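Local coordinates for phosphoribosylamine--glycine ligase (Thermotoga maritima, PDB 1VKZ), which catalyses the ATP-dependent joining of glycine to 5-phospho-beta-D-ribosylamine, giving N(1)-(5-phospho-beta-D-ribosyl)glycinamide in de novo purine biosynthesis, at residues P69-I73 against V310-Y314; N207-P212 against M319-P324. All coordinates share one frame; numbering follows the deposited sequence.

Contact 1: residues P69-I73 against V310-Y314; sequences PEEDI and VLEGY
Two torsions set the geometry between Y314 and D72. With Y314 CG trans to the backbone N (chi1 -178°), the phenol reaches straight out from the helix toward the 69-73 loop, and D72, whose chi1 of -144° departs from a staggered value, swings its carboxylate across one face of that ring. The two side chains run past each other in opposite directions. Their planes are 31° apart, which makes the overlap a tilted one. D72 OD1 sits 3.3 Å above the ring plane, displaced toward the rim on the CD1-CE1 side. The other oxygen lies over the root of the ring, D72 OD2 being 3.2 Å from Y314 CG and 3.3 Å from Y314 CB. V310 and L311 border the same oxygen more loosely, through V310 CG1 at 4.3 Å and L311 CD2 at 4.4 Å from D72 OD2. This oxygen is buried and has no polar partner in the model; the electron-rich ring face is a poor neighbour for a negative charge, which, with the burial, could raise the pKa of D72. At the far end of the ring, Y314 OH is 3.7 Å from E71 O, a distance of packing, while E70 CG flanks the hydroxyl at 4.2 Å from Y314 OH. The carboxylates of E70 and E71 are bonded elsewhere, to S91 and H19. The contact thus joins the loop between helix 62-66 and strand 73-74 of the Rossmann-like N-domain sheet, where the backbone of I73 also bonds to N92 and F94, to the last turn or so of helix 303-315. F94 packs against D72, strand 17-22 bonds to its backbone through H19, and F34 of helix 25-36 lies against V310 and L311.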
# COMPACT_ATOMS: atom_id res chain seq x y z
N PRO A 69 -26.46 -0.16 1.13
CA PRO A 69 -27.06 -1.50 1.07
C PRO A 69 -26.05 -2.59 0.70
O PRO A 69 -24.87 -2.28 0.53
CB PRO A 69 -28.12 -1.34 -0.03
CG PRO A 69 -27.51 -0.30 -0.93
CD PRO A 69 -26.81 0.68 -0.03
N GLU A 70 -26.48 -3.86 0.58
CA GLU A 70 -25.57 -4.87 0.00
C GLU A 70 -25.34 -4.60 -1.48
O GLU A 70 -26.27 -4.33 -2.22
CB GLU A 70 -26.02 -6.30 0.19
CG GLU A 70 -25.19 -7.02 1.24
CD GLU A 70 -25.50 -6.54 2.64
OE1 GLU A 70 -26.63 -6.01 2.86
OE2 GLU A 70 -24.61 -6.71 3.52
N GLU A 71 -24.09 -4.79 -1.87
CA GLU A 71 -23.39 -4.03 -2.93
C GLU A 71 -22.08 -3.57 -2.30
O GLU A 71 -22.03 -3.32 -1.13
CB GLU A 71 -24.15 -2.82 -3.45
CG GLU A 71 -23.93 -1.47 -2.77
CD GLU A 71 -25.01 -0.49 -3.22
OE1 GLU A 71 -26.00 -0.97 -3.83
OE2 GLU A 71 -24.93 0.73 -2.97
N ASP A 72 -21.05 -3.43 -3.11
CA ASP A 72 -19.68 -3.49 -2.63
C ASP A 72 -19.15 -2.24 -1.98
O ASP A 72 -19.30 -1.17 -2.54
CB ASP A 72 -18.73 -3.90 -3.76
CG ASP A 72 -17.61 -4.80 -3.25
OD1 ASP A 72 -17.34 -4.74 -2.03
OD2 ASP A 72 -16.97 -5.63 -3.93
N ILE A 73 -18.48 -2.39 -0.83
CA ILE A 73 -17.64 -1.32 -0.23
C ILE A 73 -16.18 -1.73 -0.24
O ILE A 73 -15.82 -2.75 0.36
CB ILE A 73 -18.00 -1.02 1.26
CG1 ILE A 73 -19.49 -0.92 1.47
CG2 ILE A 73 -17.29 0.26 1.77
CD1 ILE A 73 -20.13 0.16 0.74
N VAL A 310 -12.07 -8.72 -8.19
CA VAL A 310 -12.64 -8.14 -6.99
C VAL A 310 -14.09 -8.52 -6.85
O VAL A 310 -14.55 -8.81 -5.77
CB VAL A 310 -12.47 -6.62 -7.03
CG1 VAL A 310 -13.21 -5.95 -5.91
CG2 VAL A 310 -11.00 -6.30 -6.89
N LEU A 311 -14.84 -8.51 -7.94
CA LEU A 311 -16.26 -8.78 -7.85
C LEU A 311 -16.48 -10.24 -7.56
O LEU A 311 -17.30 -10.59 -6.72
CB LEU A 311 -16.95 -8.35 -9.14
CG LEU A 311 -17.12 -6.84 -9.31
CD1 LEU A 311 -17.71 -6.56 -10.69
CD2 LEU A 311 -17.99 -6.21 -8.19
N GLU A 312 -15.73 -11.09 -8.25
CA GLU A 312 -15.80 -12.51 -8.04
C GLU A 312 -15.42 -12.88 -6.63
O GLU A 312 -16.06 -13.73 -6.02
CB GLU A 312 -14.91 -13.25 -9.04
CG GLU A 312 -15.53 -13.33 -10.41
CD GLU A 312 -16.99 -13.79 -10.34
OE1 GLU A 312 -17.31 -14.65 -9.48
OE2 GLU A 312 -17.82 -13.28 -11.13
N GLY A 313 -14.38 -12.26 -6.11
CA GLY A 313 -13.97 -12.46 -4.73
C GLY A 313 -15.02 -11.99 -3.75
O GLY A 313 -15.42 -12.73 -2.84
N TYR A 314 -15.51 -10.77 -3.95
CA TYR A 314 -16.64 -10.26 -3.16
C TYR A 314 -17.85 -11.15 -3.22
O TYR A 314 -18.50 -11.37 -2.20
CB TYR A 314 -17.07 -8.87 -3.64
CG TYR A 314 -18.19 -8.33 -2.81
CD1 TYR A 314 -17.98 -7.94 -1.49
CD2 TYR A 314 -19.49 -8.23 -3.32
CE1 TYR A 314 -19.01 -7.45 -0.69
CE2 TYR A 314 -20.53 -7.74 -2.53
CZ TYR A 314 -20.28 -7.35 -1.22
OH TYR A 314 -21.29 -6.86 -0.44

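Contact 2: residues N207-P212 against M319-P324; sequences NFVILP and MEPVEP
V322 O is approached by two carbons of the P212 ring, P212 CD at 3.7 Å and P212 CG at 3.8 Å, so across this contact the carbonyl meets hydrocarbon; the two segments share no hydrogen bond. The same proline lies against the V322 side chain, the two crossing at about a right angle, and slides past P324 with P212 CG 4.1 Å from P324 CB. V322 is the central apolar group. Its CG2 branch, trans to the carbonyl carbon, touches L211 CD2 at 3.6 Å and V209 CG2 at 4.0 Å, whereas CG1 touches both L211 CD2 and P212 CD. The backbones run only 8° from parallel, but their nearest CA atoms are 5.9 Å apart, wider than neighbouring strands of a sheet, and the absence of bonding confirms that 319-324 is not an added strand. The partner strand 207-210 forms a beta hairpin with 195-204 in the antiparallel ATP-grasp sheet, and 319-324, leading to strand 327-334, packs on one face of that hairpin. V209 and M319, a selenomethionine, both rest on V202, while F208 points to the other face and meets F252 of helix 242-261. V209 CG1 is pressed to 3.3 Å from M319 CB, tighter than usual for two carbons. Beyond it the bend at chi3 of M319 (-67°) turns the terminal methyl across the strand backbone, where M319 CE lies 3.7 Å from F208 CA and equally near N207 O.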
# COMPACT_ATOMS: atom_id res chain seq x y z
N ASN A 207 -9.12 -19.01 -1.32
CA ASN A 207 -8.87 -18.67 -2.70
C ASN A 207 -8.21 -17.31 -2.81
O ASN A 207 -8.59 -16.41 -2.08
CB ASN A 207 -10.18 -18.64 -3.43
CG ASN A 207 -10.92 -19.91 -3.25
OD1 ASN A 207 -10.30 -20.97 -3.28
ND2 ASN A 207 -12.23 -19.83 -2.99
N PHE A 208 -7.24 -17.18 -3.71
CA PHE A 208 -6.60 -15.89 -3.99
C PHE A 208 -6.09 -15.82 -5.43
O PHE A 208 -5.77 -16.84 -6.04
CB PHE A 208 -5.45 -15.62 -3.01
CG PHE A 208 -4.33 -16.63 -3.07
CD1 PHE A 208 -4.40 -17.80 -2.34
CD2 PHE A 208 -3.23 -16.40 -3.83
CE1 PHE A 208 -3.36 -18.74 -2.39
CE2 PHE A 208 -2.20 -17.35 -3.90
CZ PHE A 208 -2.28 -18.51 -3.18
N VAL A 209 -5.98 -14.61 -5.97
CA VAL A 209 -5.27 -14.40 -7.22
C VAL A 209 -4.18 -13.40 -6.93
O VAL A 209 -4.41 -12.41 -6.27
CB VAL A 209 -6.17 -13.96 -8.41
CG1 VAL A 209 -7.48 -14.73 -8.38
CG2 VAL A 209 -6.47 -12.48 -8.45
N ILE A 210 -2.98 -13.69 -7.41
CA ILE A 210 -1.85 -12.76 -7.26
C ILE A 210 -1.89 -11.73 -8.36
O ILE A 210 -2.07 -12.05 -9.51
CB ILE A 210 -0.52 -13.52 -7.26
CG1 ILE A 210 -0.45 -14.44 -6.06
CG2 ILE A 210 0.63 -12.52 -7.20
CD1 ILE A 210 0.78 -15.23 -5.95
N LEU A 211 -1.74 -10.46 -8.00
CA LEU A 211 -1.74 -9.39 -8.97
C LEU A 211 -0.35 -9.19 -9.62
O LEU A 211 0.65 -9.66 -9.12
CB LEU A 211 -2.24 -8.14 -8.29
CG LEU A 211 -3.70 -8.31 -7.89
CD1 LEU A 211 -4.20 -7.18 -6.99
CD2 LEU A 211 -4.54 -8.42 -9.14
N PRO A 212 -0.30 -8.49 -10.75
CA PRO A 212 0.94 -8.19 -11.37
C PRO A 212 1.92 -7.58 -10.39
O PRO A 212 1.57 -6.67 -9.64
CB PRO A 212 0.55 -7.13 -12.40
CG PRO A 212 -0.78 -7.42 -12.74
CD PRO A 212 -1.42 -7.92 -11.51
N MSE A 319 -12.25 -16.57 -8.95
CA MSE A 319 -11.56 -15.46 -9.54
C MSE A 319 -10.64 -15.99 -10.60
O MSE A 319 -10.00 -17.02 -10.42
CB MSE A 319 -10.76 -14.69 -8.51
CG MSE A 319 -11.62 -14.02 -7.47
SE MSE A 319 -10.56 -13.36 -5.97
CE MSE A 319 -9.96 -15.07 -5.21
N GLU A 320 -10.60 -15.25 -11.70
CA GLU A 320 -9.74 -15.56 -12.81
C GLU A 320 -8.47 -14.71 -12.68
O GLU A 320 -8.53 -13.61 -12.16
CB GLU A 320 -10.47 -15.23 -14.11
CG GLU A 320 -11.73 -16.05 -14.33
CD GLU A 320 -11.45 -17.54 -14.52
OE1 GLU A 320 -10.31 -17.89 -14.91
OE2 GLU A 320 -12.37 -18.36 -14.29
N PRO A 321 -7.34 -15.25 -13.14
CA PRO A 321 -6.05 -14.54 -13.11
C PRO A 321 -6.07 -13.12 -13.68
O PRO A 321 -6.72 -12.86 -14.69
CB PRO A 321 -5.14 -15.42 -13.99
CG PRO A 321 -5.73 -16.77 -13.92
CD PRO A 321 -7.20 -16.61 -13.69
N VAL A 322 -5.31 -12.22 -13.05
CA VAL A 322 -5.19 -10.86 -13.57
C VAL A 322 -3.92 -10.68 -14.41
O VAL A 322 -2.84 -10.44 -13.88
CB VAL A 322 -5.24 -9.85 -12.43
CG1 VAL A 322 -5.10 -8.42 -12.95
CG2 VAL A 322 -6.55 -10.06 -11.66
N GLU A 323 -4.08 -10.78 -15.73
CA GLU A 323 -2.97 -10.70 -16.65
C GLU A 323 -2.73 -9.24 -17.02
O GLU A 323 -3.64 -8.53 -17.43
CB GLU A 323 -3.27 -11.50 -17.93
CG GLU A 323 -3.89 -12.89 -17.73
CD GLU A 323 -2.88 -13.99 -17.40
OE1 GLU A 323 -1.99 -13.75 -16.54
OE2 GLU A 323 -3.00 -15.10 -17.99
N PRO A 324 -1.49 -8.78 -16.91
CA PRO A 324 -1.15 -7.43 -17.32
C PRO A 324 -1.06 -7.27 -18.83
O PRO A 324 -0.49 -8.13 -19.53
CB PRO A 324 0.22 -7.22 -16.71
CG PRO A 324 0.82 -8.60 -16.63
CD PRO A 324 -0.32 -9.51 -16.39

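How the contacts relate
Contacts 1 and 2 lie 17 Å apart, centre to centre, and are joined through helix 303-315 and the chain that follows it. The two meet directly where M319 CG packs 3.5 Å from G313 N and 3.7 Å from E312 CB, so the helix carries contact 1 on its side facing the N domain while E312 and G313 of the same 310-314 segment touch M319, the first residue of 319-324. V322 adds a second link by packing on A309 of the same helix. Contact 1 is remote from the annotated sites. Contact 2 is closer: the side chain of L211 is about 9 Å from that of S198, which falls within the predicted ATP-binding range.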